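PDB 5AH1: triacylglycerol lipase from Clostridium botulinum, which hydrolyses ester bonds, as in triacylglycerols, and also attacks synthetic polyesters, using an alpha/beta-hydrolase fold that binds zinc. Local coordinates for residues 167-171 with 172-176; 197-200 with 201-204; 224-228 with 229-233. All coordinates share one frame; numbering follows the deposited sequence. Where two conformers were deposited one is given.

Overall arrangement
The three contacts follow one another along one run of the alpha/beta-hydrolase fold. Interaction 1 is the loop that feeds into strand 176-181, beyond which a probable nucleophile elbow leads to helix 183-197. Interaction 2 turns the chain from that helix into the short helix 200-204, on the zinc side of the molecule. Interaction 3 lies where strand 221-227, the parallel neighbour of 176-181, ends near the centre of the chain. Centres are about 22 Å (1 and 2), 24 Å (1 and 3) and 25 Å (2 and 3) apart, and none touch. Each thus shapes a different connection: entry to a strand, a helix-to-helix turn, and a strand exit beside the elbow.

Interaction 1: residues 167-171 with 172-176; sequences YKNIS and NENKI
Ser171 N donates to Asn174 O at 3.1 Å and closes a tight loop directly after the type I beta turn Tyr167-Ile170, so the chain folds back on itself before it enters strand 176-181 of the alpha/beta-hydrolase sheet. Within that loop the serine hydroxyl pins the turn by accepting from the backbone N three residues on. Ser171 OG sits between its own N and carbonyl carbon (chi1 70°) and takes a short, nearly straight bond from Asn174 N (2.8 Å, 170°), while the bond from Glu173 N to the same OG is weak. Asn174 also reaches back along the chain: its ND2 donates a hydrogen bond to Asn169 O at 3.0 Å, with the acceptor in the plane of the amide but the donor well above the carbonyl plane. The same residue's O lies at the edge of the Tyr167 ring, and Ile170 CA makes a C-H...O contact to it.

Apolar groups pack beside the polar turn. Ile176 CG2 meets Tyr167 CD2 at 3.7 Å, and its other branch brings CD1 to within 3.8 Å of Ile170 CD1; Ile139 of helix 128-140 packs on all three residues. Farther round, Lys175 NZ is shared by Asn172 O and His219 O. One water bridges the tyrosine and the residue just before the strand, 2.7 Å from Tyr167 OH and donating to Lys175 O.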
ATOM      1  N   TYR A 167      11.212   1.859 -15.690  1.00 13.01           N
ATOM      2  CA  TYR A 167      10.430   2.222 -16.880  1.00 13.27           C
ATOM      3  C   TYR A 167      10.835   3.623 -17.299  1.00 12.63           C
ATOM      4  O   TYR A 167      10.072   4.582 -17.187  1.00 12.63           O
ATOM      5  CB  TYR A 167       8.915   2.082 -16.662  1.00 13.43           C
ATOM      6  CG  TYR A 167       8.113   2.029 -17.947  1.00 13.44           C
ATOM      7  CD1 TYR A 167       8.278   0.982 -18.859  1.00 14.05           C
ATOM      8  CD2 TYR A 167       7.177   3.014 -18.245  1.00 13.22           C
ATOM      9  CE1 TYR A 167       7.547   0.935 -20.030  1.00 13.47           C
ATOM     10  CE2 TYR A 167       6.437   2.968 -19.421  1.00 13.14           C
ATOM     11  CZ  TYR A 167       6.632   1.927 -20.316  1.00 13.25           C
ATOM     12  OH  TYR A 167       5.901   1.861 -21.483  1.00 14.71           O
ATOM     13  N   LYS A 168      12.066   3.719 -17.791  1.00 13.68           N
ATOM     14  CA  LYS A 168      12.729   5.000 -17.952  1.00 14.50           C
ATOM     15  C   LYS A 168      12.091   5.899 -19.000  1.00 15.47           C
ATOM     16  O   LYS A 168      12.278   7.117 -18.958  1.00 16.56           O
ATOM     17  CB  LYS A 168      14.205   4.787 -18.286  1.00 16.49           C
ATOM     18  CG  LYS A 168      15.032   4.230 -17.132  1.00 19.82           C
ATOM     19  CD  LYS A 168      16.532   4.219 -17.477  1.00 23.75           C
ATOM     20  CE  LYS A 168      17.022   2.832 -17.848  1.00 26.72           C
ATOM     21  NZ  LYS A 168      16.997   1.882 -16.692  1.00 28.02           N
ATOM     22  N   ASN A 169      11.331   5.295 -19.915  0.62 15.00           N
ATOM     23  CA  ASN A 169      10.722   6.014 -21.033  0.62 15.12           C
ATOM     24  C   ASN A 169       9.318   6.546 -20.729  0.62 13.97           C
ATOM     25  O   ASN A 169       8.642   7.074 -21.616  0.62 14.25           O
ATOM     26  CB  ASN A 169      10.694   5.118 -22.282  0.62 16.52           C
ATOM     27  CG  ASN A 169       9.951   3.800 -22.056  0.62 17.76           C
ATOM     28  OD1 ASN A 169       9.988   3.218 -20.962  0.62 18.84           O
ATOM     29  ND2 ASN A 169       9.284   3.315 -23.105  0.62 18.70           N
ATOM     30  N   ILE A 170       8.889   6.419 -19.474  1.00 13.07           N
ATOM     31  CA  ILE A 170       7.574   6.900 -19.062  1.00 12.05           C
ATOM     32  C   ILE A 170       7.356   8.341 -19.512  1.00 12.80           C
ATOM     33  O   ILE A 170       8.273   9.157 -19.464  1.00 14.41           O
ATOM     34  CB  ILE A 170       7.417   6.794 -17.523  1.00 11.51           C
ATOM     35  CG1 ILE A 170       5.967   7.045 -17.122  1.00 11.06           C
ATOM     36  CG2 ILE A 170       8.410   7.716 -16.761  1.00 11.32           C
ATOM     37  CD1 ILE A 170       5.670   6.615 -15.677  1.00 10.81           C
ATOM     38  N   SER A 171       6.159   8.649 -19.989  1.00 12.38           N
ATOM     39  CA  SER A 171       5.876   9.969 -20.545  1.00 12.28           C
ATOM     40  C   SER A 171       4.372  10.136 -20.678  1.00 11.72           C
ATOM     41  O   SER A 171       3.603   9.211 -20.382  1.00 11.73           O
ATOM     42  CB  SER A 171       6.499  10.124 -21.936  1.00 13.32           C
ATOM     43  OG  SER A 171       5.816   9.315 -22.869  1.00 13.76           O
ATOM     44  N   ASN A 172       3.945  11.304 -21.154  1.00 12.45           N
ATOM     45  CA  ASN A 172       2.526  11.523 -21.407  1.00 12.60           C
ATOM     46  C   ASN A 172       1.985  10.536 -22.443  1.00 13.53           C
ATOM     47  O   ASN A 172       0.801  10.187 -22.419  1.00 14.35           O
ATOM     48  CB  ASN A 172       2.271  12.949 -21.886  1.00 13.47           C
ATOM     49  CG  ASN A 172       2.582  13.997 -20.828  1.00 14.97           C
ATOM     50  OD1 ASN A 172       2.628  13.714 -19.625  1.00 14.63           O
ATOM     51  ND2 ASN A 172       2.781  15.234 -21.280  1.00 17.70           N
ATOM     52  N   GLU A 173       2.863  10.086 -23.335  0.55 13.64           N
ATOM     53  CA  GLU A 173       2.506   9.099 -24.353  0.55 14.68           C
ATOM     54  C   GLU A 173       2.659   7.668 -23.820  0.55 13.72           C
ATOM     55  O   GLU A 173       1.813   6.813 -24.073  0.55 14.34           O
ATOM     56  CB  GLU A 173       3.360   9.285 -25.614  0.55 16.93           C
ATOM     57  CG  GLU A 173       3.111  10.590 -26.361  0.55 19.74           C
ATOM     58  CD  GLU A 173       3.590  11.825 -25.604  0.55 22.02           C
ATOM     59  OE1 GLU A 173       4.693  11.787 -25.016  0.55 23.09           O
ATOM     60  OE2 GLU A 173       2.856  12.838 -25.596  0.55 23.16           O
ATOM     61  N   ASN A 174       3.747   7.417 -23.097  1.00 12.59           N
ATOM     62  CA  ASN A 174       4.015   6.104 -22.508  1.00 11.70           C
ATOM     63  C   ASN A 174       3.555   6.045 -21.054  1.00 11.04           C
ATOM     64  O   ASN A 174       4.373   6.115 -20.115  1.00 11.35           O
ATOM     65  CB  ASN A 174       5.506   5.790 -22.591  1.00 13.63           C
ATOM     66  CG  ASN A 174       6.017   5.789 -24.008  1.00 15.65           C
ATOM     67  OD1 ASN A 174       5.318   5.383 -24.940  1.00 17.45           O
ATOM     68  ND2 ASN A 174       7.248   6.235 -24.186  1.00 17.06           N
ATOM     69  N   LYS A 175       2.244   5.923 -20.887  1.00 10.66           N
ATOM     70  CA  LYS A 175       1.627   5.939 -19.570  1.00  9.64           C
ATOM     71  C   LYS A 175       1.741   4.583 -18.888  1.00  9.45           C
ATOM     72  O   LYS A 175       2.132   3.584 -19.505  1.00  9.90           O
ATOM     73  CB  LYS A 175       0.143   6.320 -19.688  1.00 10.57           C
ATOM     74  CG  LYS A 175      -0.149   7.637 -20.367  1.00 11.65           C
ATOM     75  CD  LYS A 175      -1.643   7.943 -20.240  1.00 13.51           C
ATOM     76  CE  LYS A 175      -2.106   9.043 -21.155  1.00 14.73           C
ATOM     77  NZ  LYS A 175      -1.538  10.338 -20.796  1.00 16.49           N
ATOM     78  N   ILE A 176       1.411   4.560 -17.599  1.00  8.64           N
ATOM     79  CA  ILE A 176       1.363   3.319 -16.845  1.00  8.76           C
ATOM     80  C   ILE A 176       0.070   3.198 -16.043  1.00  8.44           C
ATOM     81  O   ILE A 176      -0.630   4.181 -15.811  1.00  9.61           O
ATOM     82  CB  ILE A 176       2.569   3.204 -15.863  1.00  9.06           C
ATOM     83  CG1 ILE A 176       2.498   4.282 -14.764  1.00  8.93           C
ATOM     84  CG2 ILE A 176       3.877   3.283 -16.634  1.00  9.82           C
ATOM     85  CD1 ILE A 176       3.587   4.131 -13.686  1.00 10.21           C
TER
HETATM   86  O   HOH W   1       3.437   2.996 -21.848  1.00 12.50           O
HETATM   87  O   HOH W   2       7.270   9.784 -25.081  1.00 26.97           O

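Interaction 2: residues 197-200 with 201-204; sequences EGSE and EEIN
Two backbone bonds wind the first turn of the short helix: Ile203 N donates to Ser199 O at 2.9 Å, and Asn204 N to Glu200 O at 2.9 Å. Both are i to i+4 bonds, so the helical pattern is in place from the serine carbonyl onward.

Side-chain-to-backbone bonding is the work of Ser199. Its OG lies opposite its own N across the CA-CB bond (chi1 162°), which swings it in front of the helix start, where it accepts from Glu202 N (3.2 Å, 167°). Ser199 is therefore the N-cap of helix 200-204. Just before it, Gly198 takes positive phi as the chain leaves helix 183-197, so helix end and helix start are joined by a very short link. The serine hydroxyl also donates a weak hydrogen bond to Glu201 OE1 at 3.4 Å; the Glu201 side chain bends at chi2 to bring that oxygen back.

Van der Waals contact is modest, with carbon atoms resting on oxygens. Ile203 lays CG1 against Ser199 O at 3.2 Å, and the CG of Glu202 rests 3.5 Å from Ser199 OG, with Trp129 of helix 128-140 touching the side chains of both Ser199 and Glu202.

The Glu202 carboxylate finds its partners outside the turn. Buried and pointing away from Ser199, it accepts from Ala149 N and His150 N at the start of helix 148-154, and from Gln207 NE2. His150 is a zinc ligand; Glu202 thus grips the backbone of that ligand, its own side chain about 9 Å from the ion, and may help to position it.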
ATOM      1  N   GLU A 197       0.179  18.019 -10.606  1.00  8.89           N
ATOM      2  CA  GLU A 197       0.057  19.391 -10.113  1.00 10.13           C
ATOM      3  C   GLU A 197       1.298  19.952  -9.426  1.00 10.55           C
ATOM      4  O   GLU A 197       1.347  21.143  -9.149  1.00 11.73           O
ATOM      5  CB  GLU A 197      -1.141  19.503  -9.169  1.00 10.75           C
ATOM      6  CG  GLU A 197      -2.468  19.188  -9.836  1.00 12.06           C
ATOM      7  CD  GLU A 197      -3.655  19.702  -9.051  1.00 14.04           C
ATOM      8  OE1 GLU A 197      -3.794  20.932  -8.922  1.00 17.26           O
ATOM      9  OE2 GLU A 197      -4.447  18.890  -8.542  1.00 13.86           O
ATOM     10  N   GLY A 198       2.291  19.117  -9.153  1.00  9.98           N
ATOM     11  CA  GLY A 198       3.480  19.578  -8.461  1.00 10.30           C
ATOM     12  C   GLY A 198       3.265  19.941  -6.994  1.00 10.77           C
ATOM     13  O   GLY A 198       2.257  19.569  -6.392  1.00 11.85           O
ATOM     14  N   SER A 199       4.239  20.653  -6.425  1.00 10.64           N
ATOM     15  CA  SER A 199       4.192  21.129  -5.047  1.00 10.94           C
ATOM     16  C   SER A 199       4.521  22.610  -5.003  1.00 10.85           C
ATOM     17  O   SER A 199       5.622  23.023  -5.372  1.00 10.69           O
ATOM     18  CB  SER A 199       5.207  20.367  -4.197  1.00 10.64           C
ATOM     19  OG  SER A 199       5.457  21.085  -3.003  1.00 10.85           O
ATOM     20  N   GLU A 200       3.569  23.421  -4.551  0.57 11.93           N
ATOM     21  CA  GLU A 200       3.782  24.862  -4.458  0.57 12.66           C
ATOM     22  C   GLU A 200       4.937  25.183  -3.517  0.57 12.01           C
ATOM     23  O   GLU A 200       5.744  26.071  -3.789  0.57 12.36           O
ATOM     24  CB  GLU A 200       2.506  25.574  -3.990  0.57 15.00           C
ATOM     25  CG  GLU A 200       1.327  25.479  -4.963  0.57 17.41           C
ATOM     26  CD  GLU A 200       1.653  25.998  -6.356  0.57 19.16           C
ATOM     27  OE1 GLU A 200       2.208  27.112  -6.469  0.57 20.61           O
ATOM     28  OE2 GLU A 200       1.335  25.296  -7.342  0.57 18.97           O
ATOM     29  N   GLU A 201       5.027  24.455  -2.410  1.00 12.21           N
ATOM     30  CA  GLU A 201       6.100  24.715  -1.445  1.00 12.60           C
ATOM     31  C   GLU A 201       7.458  24.513  -2.096  1.00 10.50           C
ATOM     32  O   GLU A 201       8.367  25.320  -1.906  1.00 11.13           O
ATOM     33  CB  GLU A 201       5.993  23.813  -0.208  1.00 15.21           C
ATOM     34  CG  GLU A 201       4.713  23.980   0.579  1.00 20.39           C
ATOM     35  CD  GLU A 201       3.655  22.933   0.213  1.00 24.97           C
ATOM     36  OE1 GLU A 201       3.358  22.770  -0.993  1.00 26.51           O
ATOM     37  OE2 GLU A 201       3.129  22.259   1.131  1.00 27.33           O
ATOM     38  N   GLU A 202       7.607  23.439  -2.870  1.00  9.10           N
ATOM     39  CA  GLU A 202       8.878  23.203  -3.532  1.00  8.44           C
ATOM     40  C   GLU A 202       9.140  24.221  -4.645  1.00  8.85           C
ATOM     41  O   GLU A 202      10.254  24.715  -4.798  1.00 10.17           O
ATOM     42  CB  GLU A 202       8.962  21.781  -4.078  1.00  8.31           C
ATOM     43  CG  GLU A 202       8.896  20.696  -3.035  1.00  8.32           C
ATOM     44  CD  GLU A 202       9.957  20.796  -1.956  1.00  9.04           C
ATOM     45  OE1 GLU A 202      11.038  21.388  -2.187  1.00  9.52           O
ATOM     46  OE2 GLU A 202       9.692  20.233  -0.871  1.00  9.66           O
ATOM     47  N   ILE A 203       8.125  24.500  -5.453  1.00  9.90           N
ATOM     48  CA  ILE A 203       8.280  25.436  -6.555  1.00 11.46           C
ATOM     49  C   ILE A 203       8.705  26.807  -6.049  1.00 12.17           C
ATOM     50  O   ILE A 203       9.532  27.473  -6.677  1.00 14.81           O
ATOM     51  CB  ILE A 203       6.960  25.553  -7.360  1.00 13.13           C
ATOM     52  CG1 ILE A 203       6.689  24.266  -8.143  1.00 13.65           C
ATOM     53  CG2 ILE A 203       6.980  26.760  -8.305  1.00 14.84           C
ATOM     54  CD1 ILE A 203       5.254  24.160  -8.632  1.00 14.29           C
ATOM     55  N   ASN A 204       8.127  27.242  -4.929  1.00 12.40           N
ATOM     56  CA  ASN A 204       8.330  28.609  -4.455  1.00 13.28           C
ATOM     57  C   ASN A 204       9.554  28.808  -3.569  1.00 13.47           C
ATOM     58  O   ASN A 204       9.881  29.935  -3.248  1.00 14.75           O
ATOM     59  CB  ASN A 204       7.090  29.109  -3.704  1.00 16.01           C
ATOM     60  CG  ASN A 204       5.898  29.302  -4.611  1.00 19.28           C
ATOM     61  OD1 ASN A 204       6.051  29.530  -5.807  1.00 20.42           O
ATOM     62  ND2 ASN A 204       4.702  29.240  -4.040  1.00 21.84           N
TER
HETATM   63  O   HOH W   3       3.899  28.930  -7.602  1.00 37.33           O

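Interaction 3: residues 224-228 with 229-233; sequences VSTIS and TPNDG
Thr226 and Thr229 press together where strand 221-227 runs out, their side chains crossing at about a right angle with Thr229 OG1 3.2 Å from Thr226 CB. A polar contact joins this one: Asn231 ND2 donates to Thr226 OG1 (3.3 Å, 155°), the acceptor lying in the amide plane. Thr226 holds OG1 between its N and carbonyl carbon (chi1 73°), a rotation that turns the hydroxyl to the loop. A water completes this shell, accepting from Thr226 OG1 at 2.9 Å and from Thr229 N at 3.1 Å.

The backbone brings these groups together. Ser228 has positive phi and turns the chain sharply off the strand. Pro230 then centres an inverse gamma turn, closed by a weak bond from Asn231 N to Thr229 O, and opens a type I beta turn in which Gly233 N donates to Pro230 O at 3.0 Å. Ser228 OG is bonded to Thr333 OG1, whereas Ser228 O is buried without a partner.

Farther out, Thr229 OG1 donates to Ser182 O, in what is probably the nucleophile elbow of this alpha/beta hydrolase, so the strand exit is tied to that turn. The Asn231 amide is held at both ends, OD1 by Arg189 NH1 and ND2 by Gln392 O as well as by the threonine.

Donating to water and accepting from Asn231 ND2, the Thr226 hydroxyl has a settled direction, and an arginine at the amide oxygen likewise settles which way Asn231 is flipped.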
ATOM      1  N   VAL A 224      -5.100   4.406 -11.440  1.00  7.61           N
ATOM      2  CA  VAL A 224      -4.665   4.170 -10.071  1.00  7.61           C
ATOM      3  C   VAL A 224      -5.634   3.169  -9.455  1.00  6.87           C
ATOM      4  O   VAL A 224      -6.835   3.412  -9.414  1.00  8.49           O
ATOM      5  CB  VAL A 224      -4.703   5.488  -9.269  1.00  7.39           C
ATOM      6  CG1 VAL A 224      -4.667   5.253  -7.753  1.00  8.27           C
ATOM      7  CG2 VAL A 224      -3.570   6.380  -9.712  1.00  7.87           C
ATOM      8  N   SER A 225      -5.112   2.030  -9.008  1.00  7.43           N
ATOM      9  CA  SER A 225      -5.910   1.000  -8.362  1.00  7.40           C
ATOM     10  C   SER A 225      -5.387   0.786  -6.955  1.00  6.82           C
ATOM     11  O   SER A 225      -4.204   0.470  -6.782  1.00  8.09           O
ATOM     12  CB  SER A 225      -5.826  -0.319  -9.122  1.00  7.83           C
ATOM     13  OG  SER A 225      -6.408  -0.237 -10.403  1.00  8.11           O
ATOM     14  N   THR A 226      -6.262   0.975  -5.966  1.00  7.26           N
ATOM     15  CA  THR A 226      -5.923   0.706  -4.568  1.00  7.35           C
ATOM     16  C   THR A 226      -6.577  -0.600  -4.144  1.00  6.88           C
ATOM     17  O   THR A 226      -7.706  -0.893  -4.528  1.00  8.45           O
ATOM     18  CB  THR A 226      -6.304   1.882  -3.617  1.00  7.06           C
ATOM     19  OG1 THR A 226      -7.723   1.962  -3.424  1.00  7.84           O
ATOM     20  CG2 THR A 226      -5.792   3.196  -4.146  1.00  7.15           C
ATOM     21  N   ILE A 227      -5.826  -1.406  -3.392  1.00  6.79           N
ATOM     22  CA  ILE A 227      -6.273  -2.707  -2.919  1.00  7.17           C
ATOM     23  C   ILE A 227      -5.975  -2.757  -1.422  1.00  6.48           C
ATOM     24  O   ILE A 227      -4.826  -2.662  -1.012  1.00  7.66           O
ATOM     25  CB  ILE A 227      -5.550  -3.866  -3.649  1.00  7.57           C
ATOM     26  CG1 ILE A 227      -5.711  -3.771  -5.167  1.00  9.01           C
ATOM     27  CG2 ILE A 227      -6.062  -5.204  -3.121  1.00  7.95           C
ATOM     28  CD1 ILE A 227      -4.948  -4.875  -5.914  1.00  9.41           C
ATOM     29  N   SER A 228      -7.024  -2.889  -0.619  1.00  6.80           N
ATOM     30  CA  SER A 228      -6.884  -2.949   0.841  1.00  8.11           C
ATOM     31  C   SER A 228      -6.234  -1.692   1.416  1.00  7.61           C
ATOM     32  O   SER A 228      -5.517  -1.736   2.422  1.00  8.83           O
ATOM     33  CB  SER A 228      -6.056  -4.168   1.258  1.00  8.79           C
ATOM     34  OG  SER A 228      -6.458  -5.348   0.580  1.00  9.23           O
ATOM     35  N   THR A 229      -6.486  -0.560   0.779  1.00  7.19           N
ATOM     36  CA  THR A 229      -5.761   0.662   1.108  1.00  6.49           C
ATOM     37  C   THR A 229      -6.473   1.483   2.192  1.00  6.56           C
ATOM     38  O   THR A 229      -7.689   1.676   2.123  1.00  6.78           O
ATOM     39  CB  THR A 229      -5.574   1.527  -0.150  1.00  6.85           C
ATOM     40  OG1 THR A 229      -4.697   0.837  -1.038  1.00  7.37           O
ATOM     41  CG2 THR A 229      -4.992   2.916   0.151  1.00  7.35           C
ATOM     42  N   PRO A 230      -5.711   1.979   3.180  1.00  6.46           N
ATOM     43  CA  PRO A 230      -6.280   2.900   4.174  1.00  6.52           C
ATOM     44  C   PRO A 230      -6.454   4.303   3.591  1.00  7.12           C
ATOM     45  O   PRO A 230      -5.744   5.240   3.934  1.00  7.28           O
ATOM     46  CB  PRO A 230      -5.241   2.883   5.285  1.00  6.73           C
ATOM     47  CG  PRO A 230      -3.943   2.666   4.559  1.00  7.08           C
ATOM     48  CD  PRO A 230      -4.282   1.708   3.437  1.00  7.38           C
ATOM     49  N   ASN A 231      -7.393   4.447   2.665  1.00  6.18           N
ATOM     50  CA  ASN A 231      -7.597   5.743   2.040  1.00  5.88           C
ATOM     51  C   ASN A 231      -8.081   6.808   3.037  1.00  6.63           C
ATOM     52  O   ASN A 231      -7.825   8.001   2.840  1.00  6.80           O
ATOM     53  CB  ASN A 231      -8.547   5.633   0.848  1.00  6.53           C
ATOM     54  CG  ASN A 231      -7.876   5.070  -0.407  1.00  7.56           C
ATOM     55  OD1 ASN A 231      -6.862   5.591  -0.858  1.00  7.51           O
ATOM     56  ND2 ASN A 231      -8.467   4.028  -0.987  1.00  7.84           N
ATOM     57  N   ASP A 232      -8.747   6.358   4.101  1.00  6.42           N
ATOM     58  CA  ASP A 232      -9.086   7.196   5.249  1.00  6.26           C
ATOM     59  C   ASP A 232      -8.328   6.775   6.513  1.00  6.90           C
ATOM     60  O   ASP A 232      -8.752   7.084   7.613  1.00  7.48           O
ATOM     61  CB  ASP A 232     -10.595   7.171   5.520  1.00  6.87           C
ATOM     62  CG  ASP A 232     -11.393   7.920   4.482  1.00  6.78           C
ATOM     63  OD1 ASP A 232     -10.903   8.939   3.946  1.00  7.42           O
ATOM     64  OD2 ASP A 232     -12.546   7.496   4.233  1.00  8.23           O
ATOM     65  N   GLY A 233      -7.184   6.122   6.354  1.00  6.64           N
ATOM     66  CA  GLY A 233      -6.408   5.654   7.491  1.00  6.98           C
ATOM     67  C   GLY A 233      -6.908   4.323   8.026  1.00  7.10           C
ATOM     68  O   GLY A 233      -7.871   3.733   7.525  1.00  7.86           O
TER
HETATM   69  O   HOH W   4      -8.538   0.051  -1.472  1.00  7.77           O